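Local atomic coordinates of CELL division protein FTSZ homolog 1 (Methanocaldococcus jannaschii, PDB entry 2VAP), a protein that binds GTP, probably hydrolyses it, and is thought to polymerise into the Z ring that marks the cell division site and recruits other division proteins. Residues 50-53 against 54-58; 73-76 against 77-80; 114-117 against 118-122; 145-149 against 150-154. All blocks are in the same frame, centred on the assembly; numbering follows the deposited sequence.

All four contacts are local and lie in the GTPase domain. Contact 1 is the more buried, with one exposed residue among those touching; contacts 2, 3 and 4 have three each. Contact 1 lies within helix 46-59, packed on strands 40-45 and 64-70 and on helix 204-227. Contact 2 closes the short helix 73-77 and touches contact 1, where Thr54 OG1 probably bonds to Lys80 N. Both stand beside the bound GDP. Contacts 3 and 4 lie farther away and touch each other, through Ile119 against Ile150 and Ser147. Contact 1 is ordinary helix bonding. In contacts 2 and 4 threonine hydroxyls join in where a helix gives way, in contact 3 a serine hydroxyl in the following beta turn.

Contact 1: 50-53 against 54-58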
# COMPACT_ATOMS: atom_id res chain seq x y z
N ASN A 50 -12.33 -1.06 -3.88
CA ASN A 50 -13.46 -0.98 -2.96
C ASN A 50 -13.48 -2.13 -1.97
O ASN A 50 -13.73 -1.93 -0.78
CB ASN A 50 -14.79 -0.93 -3.73
CG ASN A 50 -15.05 0.43 -4.37
OD1 ASN A 50 -14.18 1.30 -4.43
ND2 ASN A 50 -16.28 0.61 -4.85
N ASN A 51 -13.19 -3.34 -2.46
CA ASN A 51 -13.09 -4.53 -1.63
C ASN A 51 -12.00 -4.38 -0.56
O ASN A 51 -12.20 -4.78 0.59
CB ASN A 51 -12.81 -5.77 -2.49
CG ASN A 51 -12.97 -7.07 -1.72
OD1 ASN A 51 -13.98 -7.31 -1.06
ND2 ASN A 51 -11.96 -7.93 -1.81
N THR A 52 -10.88 -3.78 -0.95
CA THR A 52 -9.78 -3.48 -0.03
C THR A 52 -10.24 -2.51 1.06
O THR A 52 -9.99 -2.74 2.25
CB THR A 52 -8.55 -2.92 -0.78
OG1 THR A 52 -8.10 -3.87 -1.76
CG2 THR A 52 -7.40 -2.63 0.18
N ILE A 53 -10.93 -1.44 0.66
CA ILE A 53 -11.45 -0.44 1.60
C ILE A 53 -12.42 -1.05 2.62
O ILE A 53 -12.33 -0.77 3.81
CB ILE A 53 -12.12 0.76 0.86
CG1 ILE A 53 -11.07 1.58 0.09
CG2 ILE A 53 -12.91 1.65 1.82
CD1 ILE A 53 -10.06 2.34 0.96
N THR A 54 -13.35 -1.89 2.13
CA THR A 54 -14.32 -2.57 2.99
C THR A 54 -13.63 -3.36 4.10
O THR A 54 -13.99 -3.24 5.27
CB THR A 54 -15.24 -3.51 2.17
OG1 THR A 54 -15.97 -2.75 1.21
CG2 THR A 54 -16.23 -4.25 3.07
N ARG A 55 -12.62 -4.14 3.71
CA ARG A 55 -11.85 -4.96 4.65
C ARG A 55 -11.08 -4.11 5.67
O ARG A 55 -11.01 -4.46 6.84
CB ARG A 55 -10.90 -5.89 3.90
CG ARG A 55 -11.57 -7.02 3.13
CD ARG A 55 -12.07 -8.15 4.04
NE ARG A 55 -11.01 -8.69 4.89
CZ ARG A 55 -10.19 -9.68 4.56
NH1 ARG A 55 -10.29 -10.26 3.37
NH2 ARG A 55 -9.27 -10.08 5.42
N LEU A 56 -10.52 -2.99 5.21
CA LEU A 56 -9.81 -2.06 6.09
C LEU A 56 -10.75 -1.37 7.08
O LEU A 56 -10.38 -1.11 8.23
CB LEU A 56 -9.05 -1.01 5.28
CG LEU A 56 -7.86 -1.45 4.42
CD1 LEU A 56 -7.42 -0.32 3.50
CD2 LEU A 56 -6.69 -1.95 5.26
N LYS A 57 -11.97 -1.08 6.63
CA LYS A 57 -13.00 -0.44 7.46
C LYS A 57 -13.57 -1.40 8.51
O LYS A 57 -13.80 -1.01 9.65
CB LYS A 57 -14.11 0.14 6.58
CG LYS A 57 -15.26 0.82 7.33
CD LYS A 57 -14.84 2.12 8.00
CE LYS A 57 -15.98 2.70 8.82
NZ LYS A 57 -15.54 3.84 9.67
N MET A 58 -13.79 -2.66 8.11
CA MET A 58 -14.33 -3.68 9.01
C MET A 58 -13.34 -4.11 10.09
O MET A 58 -13.70 -4.22 11.26
CB MET A 58 -14.81 -4.91 8.22
CG MET A 58 -16.09 -4.70 7.43
SD MET A 58 -16.86 -6.24 6.89
CE MET A 58 -15.60 -6.90 5.78
O HOH W 1 -11.72 -9.97 0.83
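Residues 50-53 and 54-58 are successive turns of helix 46-59, and they meet by i to i+4 contacts. This helix is the crossover of a beta-alpha-beta unit between strands 40-45 and 64-70. Four backbone bonds carry the contact. Thr54 N reaches Asn50 O at 2.9 Å, and Lys57 N reaches Ile53 O at the same 2.9 Å. Leu56 N to Thr52 O is 3.0 Å, and Arg55 N to Asn51 O is longer at 3.2 Å.

Side chains add to this. Thr52 and Leu56 run alongside each other, with Thr52 CG2 4.0 Å from Leu56 CD1. Thr52 CG2 is anti to the backbone N (chi1 -58° at OG1), which leaves OG1 beside the backbone N, where it bonds to Ala48 O. Ile53 and Leu56 lie on Val42 of strand 40-45, and Ile53 also meets Thr66. Elsewhere, one water accepts from Arg55 NH1 at 2.9 Å, in the plane of the guanidinium at its edge. The same water takes a weak bond from Asn51 ND2. Arg55 also forms salt bridges to Glu213 and Glu59, although its side chain is poorly ordered. Lys57 NZ pairs with Asp82.

Asn51 comes within about 4 Å of bound GDP, nearest atoms, and lies close to Asp212 of the GTP site. Ile53 and Leu56 thus meet the sheet, while Asn51, Thr52 and Arg55 face helix 204-227. The charges of Arg55 and Lys57 are probably balanced by their acidic partners.

Contact 2: 73-76 against 77-80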
# COMPACT_ATOMS: atom_id res chain seq x y z
N ALA A 73 -22.20 1.72 -9.33
CA ALA A 73 -23.02 2.03 -8.15
C ALA A 73 -23.39 0.79 -7.33
O ALA A 73 -23.62 0.89 -6.12
CB ALA A 73 -24.27 2.79 -8.56
N GLN A 74 -23.46 -0.37 -7.99
CA GLN A 74 -23.78 -1.63 -7.31
C GLN A 74 -22.63 -2.05 -6.40
O GLN A 74 -22.86 -2.46 -5.26
CB GLN A 74 -24.09 -2.74 -8.32
CG GLN A 74 -25.06 -2.34 -9.44
CD GLN A 74 -26.39 -1.80 -8.93
OE1 GLN A 74 -26.88 -0.78 -9.41
NE2 GLN A 74 -26.98 -2.49 -7.96
N GLN A 75 -21.40 -1.93 -6.91
CA GLN A 75 -20.20 -2.24 -6.13
C GLN A 75 -19.97 -1.23 -5.01
O GLN A 75 -19.59 -1.60 -3.90
CB GLN A 75 -18.97 -2.32 -7.04
CG GLN A 75 -19.02 -3.44 -8.09
CD GLN A 75 -17.75 -3.55 -8.93
OE1 GLN A 75 -17.42 -4.62 -9.42
NE2 GLN A 75 -17.05 -2.43 -9.10
N LEU A 76 -20.22 0.05 -5.31
CA LEU A 76 -19.96 1.13 -4.35
C LEU A 76 -20.87 1.10 -3.12
O LEU A 76 -20.41 1.34 -2.00
CB LEU A 76 -20.04 2.50 -5.04
CG LEU A 76 -19.60 3.71 -4.21
CD1 LEU A 76 -18.09 3.72 -3.96
CD2 LEU A 76 -20.03 5.00 -4.89
N ILE A 77 -22.15 0.82 -3.32
CA ILE A 77 -23.13 0.86 -2.23
C ILE A 77 -22.94 -0.26 -1.19
O ILE A 77 -23.22 -0.06 -0.00
CB ILE A 77 -24.59 0.98 -2.76
CG1 ILE A 77 -25.08 2.43 -2.63
CG2 ILE A 77 -25.55 0.06 -2.02
CD1 ILE A 77 -24.30 3.45 -3.44
N ARG A 78 -22.45 -1.42 -1.62
CA ARG A 78 -22.17 -2.52 -0.69
C ARG A 78 -20.79 -2.40 -0.02
O ARG A 78 -20.45 -3.20 0.87
CB ARG A 78 -22.36 -3.89 -1.35
CG ARG A 78 -21.61 -4.10 -2.66
CD ARG A 78 -21.79 -5.53 -3.15
NE ARG A 78 -21.62 -5.65 -4.59
CZ ARG A 78 -22.61 -5.71 -5.47
NH1 ARG A 78 -23.88 -5.66 -5.06
NH2 ARG A 78 -22.35 -5.81 -6.77
N THR A 79 -20.01 -1.41 -0.44
CA THR A 79 -18.71 -1.12 0.16
C THR A 79 -18.89 -0.41 1.51
O THR A 79 -19.81 0.39 1.68
CB THR A 79 -17.85 -0.24 -0.79
OG1 THR A 79 -17.70 -0.91 -2.04
CG2 THR A 79 -16.47 0.04 -0.20
N LYS A 80 -18.02 -0.72 2.46
CA LYS A 80 -17.98 -0.02 3.74
C LYS A 80 -16.81 0.96 3.76
O LYS A 80 -15.66 0.57 3.56
CB LYS A 80 -17.88 -1.01 4.91
CG LYS A 80 -19.20 -1.67 5.31
CD LYS A 80 -19.50 -2.91 4.48
CE LYS A 80 -20.83 -3.54 4.87
NZ LYS A 80 -22.00 -2.71 4.46
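Thr79 turns its hydroxyl back on Gln75 at the C-terminal end of the short helix 73-77, in the Rossmann-like GTPase domain. Thr79 OG1 donates to Gln75 O, the carbonyl four residues back, at 2.7 Å. With OG1 anti to its carbonyl carbon (chi1 -57°), the hydroxyl lies beside the backbone N and faces the helix. Thr79 N bonds to Leu76 O at 3.2 Å, an i to i+3 step that tightens the last turn. The donor sits well above the carbonyl plane, 68° out of it. Two residues earlier, Ile77 N bonds to Ala73 O at 3.2 Å. A valine in place of Thr79 would probably deprive Gln75 O of its hydroxyl donor and leave the exit from the helix less firmly held.

Arg78 folds back along the same helix. It turns one face of its guanidinium to the Gln74 carbonyl, with Gln75 N nearer the rim of the same face. Arg78 CG lies 3.4 Å from Gln75 O.

Farther out, Leu76 packs on Ala68 and Asn70 of strand 64-70 and on Leu86 of strand 83-86. Asp72 OD1 accepts from Gln75 N at the start of the helix. Lys84 NZ bonds to Thr79 O in the loop. Gln75 comes within about 4 Å of bound GDP, nearest atoms. Gln74 O lies 3.2 Å above the guanidinium plane of Arg78, over its centre.

Contact 3: 114-117 against 118-122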
# COMPACT_ATOMS: atom_id res chain seq x y z
N GLU A 114 -14.97 16.62 -6.13
CA GLU A 114 -15.47 15.77 -5.04
C GLU A 114 -14.35 14.91 -4.45
O GLU A 114 -14.30 14.70 -3.24
CB GLU A 114 -16.63 14.90 -5.51
CG GLU A 114 -17.95 15.65 -5.68
CD GLU A 114 -19.14 14.73 -5.86
OE1 GLU A 114 -19.92 14.95 -6.81
OE2 GLU A 114 -19.30 13.78 -5.06
N ILE A 115 -13.47 14.41 -5.31
CA ILE A 115 -12.30 13.65 -4.88
C ILE A 115 -11.37 14.55 -4.05
O ILE A 115 -10.93 14.16 -2.96
CB ILE A 115 -11.53 13.02 -6.08
CG1 ILE A 115 -12.41 12.00 -6.81
CG2 ILE A 115 -10.23 12.35 -5.60
CD1 ILE A 115 -11.91 11.60 -8.19
N LYS A 116 -11.11 15.76 -4.55
CA LYS A 116 -10.27 16.74 -3.86
C LYS A 116 -10.81 17.07 -2.46
O LYS A 116 -10.05 17.12 -1.50
CB LYS A 116 -10.13 18.01 -4.69
CG LYS A 116 -9.15 19.04 -4.13
CD LYS A 116 -9.17 20.33 -4.93
CE LYS A 116 -8.34 21.41 -4.25
NZ LYS A 116 -8.39 22.69 -5.01
N ALA A 117 -12.12 17.28 -2.37
CA ALA A 117 -12.78 17.62 -1.11
C ALA A 117 -12.65 16.52 -0.06
O ALA A 117 -12.55 16.80 1.13
CB ALA A 117 -14.24 17.97 -1.35
N ALA A 118 -12.66 15.27 -0.51
CA ALA A 118 -12.59 14.11 0.37
C ALA A 118 -11.19 13.86 0.94
O ALA A 118 -11.04 13.26 2.00
CB ALA A 118 -13.09 12.86 -0.34
N ILE A 119 -10.17 14.33 0.22
CA ILE A 119 -8.77 14.11 0.63
C ILE A 119 -8.07 15.40 1.07
O ILE A 119 -6.90 15.36 1.47
CB ILE A 119 -7.94 13.37 -0.46
CG1 ILE A 119 -7.81 14.22 -1.73
CG2 ILE A 119 -8.56 12.01 -0.77
CD1 ILE A 119 -6.72 13.75 -2.69
N GLN A 120 -8.78 16.52 0.99
CA GLN A 120 -8.28 17.82 1.41
C GLN A 120 -7.70 17.77 2.82
O GLN A 120 -8.26 17.12 3.71
CB GLN A 120 -9.39 18.87 1.34
CG GLN A 120 -8.92 20.32 1.40
CD GLN A 120 -8.36 20.82 0.08
OE1 GLN A 120 -7.17 21.14 -0.02
NE2 GLN A 120 -9.20 20.89 -0.94
N ASP A 121 -6.56 18.44 3.01
CA ASP A 121 -5.88 18.56 4.30
C ASP A 121 -5.17 17.29 4.78
O ASP A 121 -4.65 17.24 5.89
CB ASP A 121 -6.82 19.10 5.40
CG ASP A 121 -7.44 20.44 5.04
OD1 ASP A 121 -6.73 21.30 4.48
OD2 ASP A 121 -8.64 20.64 5.32
N SER A 122 -5.14 16.26 3.93
CA SER A 122 -4.35 15.06 4.20
C SER A 122 -2.87 15.37 4.04
O SER A 122 -2.47 16.04 3.09
CB SER A 122 -4.74 13.91 3.27
OG SER A 122 -6.11 13.57 3.40
O HOH W 2 -12.41 15.82 3.66
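Residues 114-117 meet residues 118-122 at the C-terminal end of helix 112-119, which runs into a type II beta turn from Ile119 to Ser122. The place is in the GTPase domain.

Backbone bonds come first. Ala118 N gives a bond to Glu114 O at 3.2 Å, the regular i to i+4 spacing, and a weak one to Ile115 O. From here the helix tightens. Ile119 N bonds to Lys116 O at 3.3 Å, an i to i+3 step, with the donor 67° out of the carbonyl plane. The bonds from Ile119 N to Ile115 O and from Gln120 N to Lys116 O are weak, the latter badly bent. Gln120 is where the chain leaves helical geometry. A water donates to Ala117 O at 2.7 Å and weakly to Ala118 O, which also bonds to Lys65 NZ.

Side-chain packing follows. Ile119 CG1 is placed between the backbone N and the carbonyl carbon (chi1 65°), which brings it 3.4 Å from Ile115 O. Beyond that, Ile119 packs on Thr41 and Val43 of strand 40-45 and on Ile146 and Ser147 of helix 135-149. Ile115 also meets Ile146.

Lys116 and Gln120 lie alongside each other and point the same way. The lysine chain is extended, and its methylenes pass the amide end of Gln120, with Lys116 CE 3.5 Å from Gln120 NE2. Gln120 itself is poorly ordered.

The turn is closed from one side. Ser122 N and Ser122 OG reach Ile119 O from the same face of its plane. Ser122 OG, which also bonds Thr41 OG1, donates to Ile119 O at 2.7 Å.

Contact 4: 145-149 against 150-154; sequences EISKK and IGALT
Ser147 OG donates to Thr154 OG1 at 2.8 Å, and Thr154 OG1 in turn donates to Ala152 O at 3.0 Å. The two hydroxyls thus link the last turn of the helix to the start of the strand and the loop before it. Ser147 OG is anti to the backbone N (chi1 176°), and this turns it toward the strand. With a valine in place of Thr154, Ser147 OG would probably be left without its acceptor and Ala152 O without the hydroxyl that bonds it.

Ser147 O is held by two amides. Ala152 N and Ile150 N reach it from opposite faces of its plane, each at 3.3 Å. Gly151 N bonds to Lys148 O at 3.1 Å. The pair of bonds from Ala152 N to Ser147 O and Gly151 N to Lys148 O is a Schellman motif that ends the helix. Gly151 is its C-prime residue, with positive phi (82°). The motif turns helix 135-149 into strand 153-160 within the beta-alpha-beta unit that starts at strand 124-130.

A water joins the two sides, donating to Lys148 O at 2.9 Å and to Ala152 O at 2.8 Å. Lys148 NZ forms a salt bridge with Asp185, whose other oxygen accepts from Thr154 N.

Packing surrounds these bonds. The Lys148 chain, bent at chi2 and chi3, crosses Thr154 at a slant and lays its CD against OG1. Ala152 CB and Thr154 CG2 border the Ser147 side chain. Ile150 CG1 sits 3.1 Å from Ser147 O. Ile146 also packs on Ala112 of helix 112-119.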
# COMPACT_ATOMS: atom_id res chain seq x y z
N GLU A 145 -2.80 12.48 -9.00
CA GLU A 145 -2.53 13.85 -9.45
C GLU A 145 -3.18 14.88 -8.52
O GLU A 145 -2.56 15.89 -8.17
CB GLU A 145 -3.01 14.05 -10.90
CG GLU A 145 -2.64 15.42 -11.48
CD GLU A 145 -3.09 15.61 -12.92
OE1 GLU A 145 -3.79 14.73 -13.47
OE2 GLU A 145 -2.75 16.66 -13.50
N ILE A 146 -4.43 14.62 -8.13
CA ILE A 146 -5.16 15.48 -7.20
C ILE A 146 -4.45 15.54 -5.84
O ILE A 146 -4.33 16.61 -5.24
CB ILE A 146 -6.63 15.03 -7.04
CG1 ILE A 146 -7.39 15.22 -8.37
CG2 ILE A 146 -7.33 15.80 -5.92
CD1 ILE A 146 -8.71 14.46 -8.46
N SER A 147 -3.97 14.38 -5.38
CA SER A 147 -3.23 14.28 -4.12
C SER A 147 -1.94 15.10 -4.15
O SER A 147 -1.63 15.81 -3.19
CB SER A 147 -2.91 12.81 -3.80
OG SER A 147 -2.11 12.71 -2.64
N LYS A 148 -1.19 15.00 -5.25
CA LYS A 148 0.04 15.77 -5.41
C LYS A 148 -0.21 17.27 -5.35
O LYS A 148 0.57 18.01 -4.74
CB LYS A 148 0.74 15.40 -6.73
CG LYS A 148 1.50 14.07 -6.71
CD LYS A 148 2.63 14.04 -5.68
CE LYS A 148 3.79 14.94 -6.08
NZ LYS A 148 4.76 15.11 -4.96
N LYS A 149 -1.31 17.71 -5.96
CA LYS A 149 -1.66 19.13 -6.05
C LYS A 149 -2.14 19.74 -4.73
O LYS A 149 -2.20 20.96 -4.60
CB LYS A 149 -2.70 19.35 -7.15
CG LYS A 149 -2.15 19.21 -8.57
CD LYS A 149 -3.26 19.13 -9.61
CE LYS A 149 -3.87 20.49 -9.92
NZ LYS A 149 -4.94 20.40 -10.95
N ILE A 150 -2.49 18.90 -3.76
CA ILE A 150 -2.83 19.39 -2.42
C ILE A 150 -1.65 19.28 -1.45
O ILE A 150 -1.79 19.55 -0.25
CB ILE A 150 -4.11 18.71 -1.83
CG1 ILE A 150 -3.92 17.20 -1.70
CG2 ILE A 150 -5.34 19.06 -2.67
CD1 ILE A 150 -4.78 16.56 -0.62
N GLY A 151 -0.49 18.90 -1.98
CA GLY A 151 0.76 18.88 -1.22
C GLY A 151 0.98 17.65 -0.35
O GLY A 151 1.89 17.63 0.48
N ALA A 152 0.16 16.62 -0.55
CA ALA A 152 0.24 15.40 0.24
C ALA A 152 1.34 14.47 -0.25
O ALA A 152 1.66 14.44 -1.45
CB ALA A 152 -1.10 14.68 0.24
N LEU A 153 1.94 13.72 0.68
CA LEU A 153 2.82 12.61 0.33
C LEU A 153 1.95 11.55 -0.34
O LEU A 153 1.04 11.00 0.28
CB LEU A 153 3.52 12.05 1.57
CG LEU A 153 4.41 10.81 1.43
CD1 LEU A 153 5.58 11.03 0.48
CD2 LEU A 153 4.90 10.36 2.79
N THR A 154 2.23 11.30 -1.62
CA THR A 154 1.35 10.50 -2.47
C THR A 154 1.93 9.11 -2.73
O THR A 154 2.94 8.97 -3.43
CB THR A 154 1.06 11.24 -3.79
OG1 THR A 154 0.57 12.55 -3.49
CG2 THR A 154 0.03 10.50 -4.63
O HOH W 3 2.50 16.61 -3.04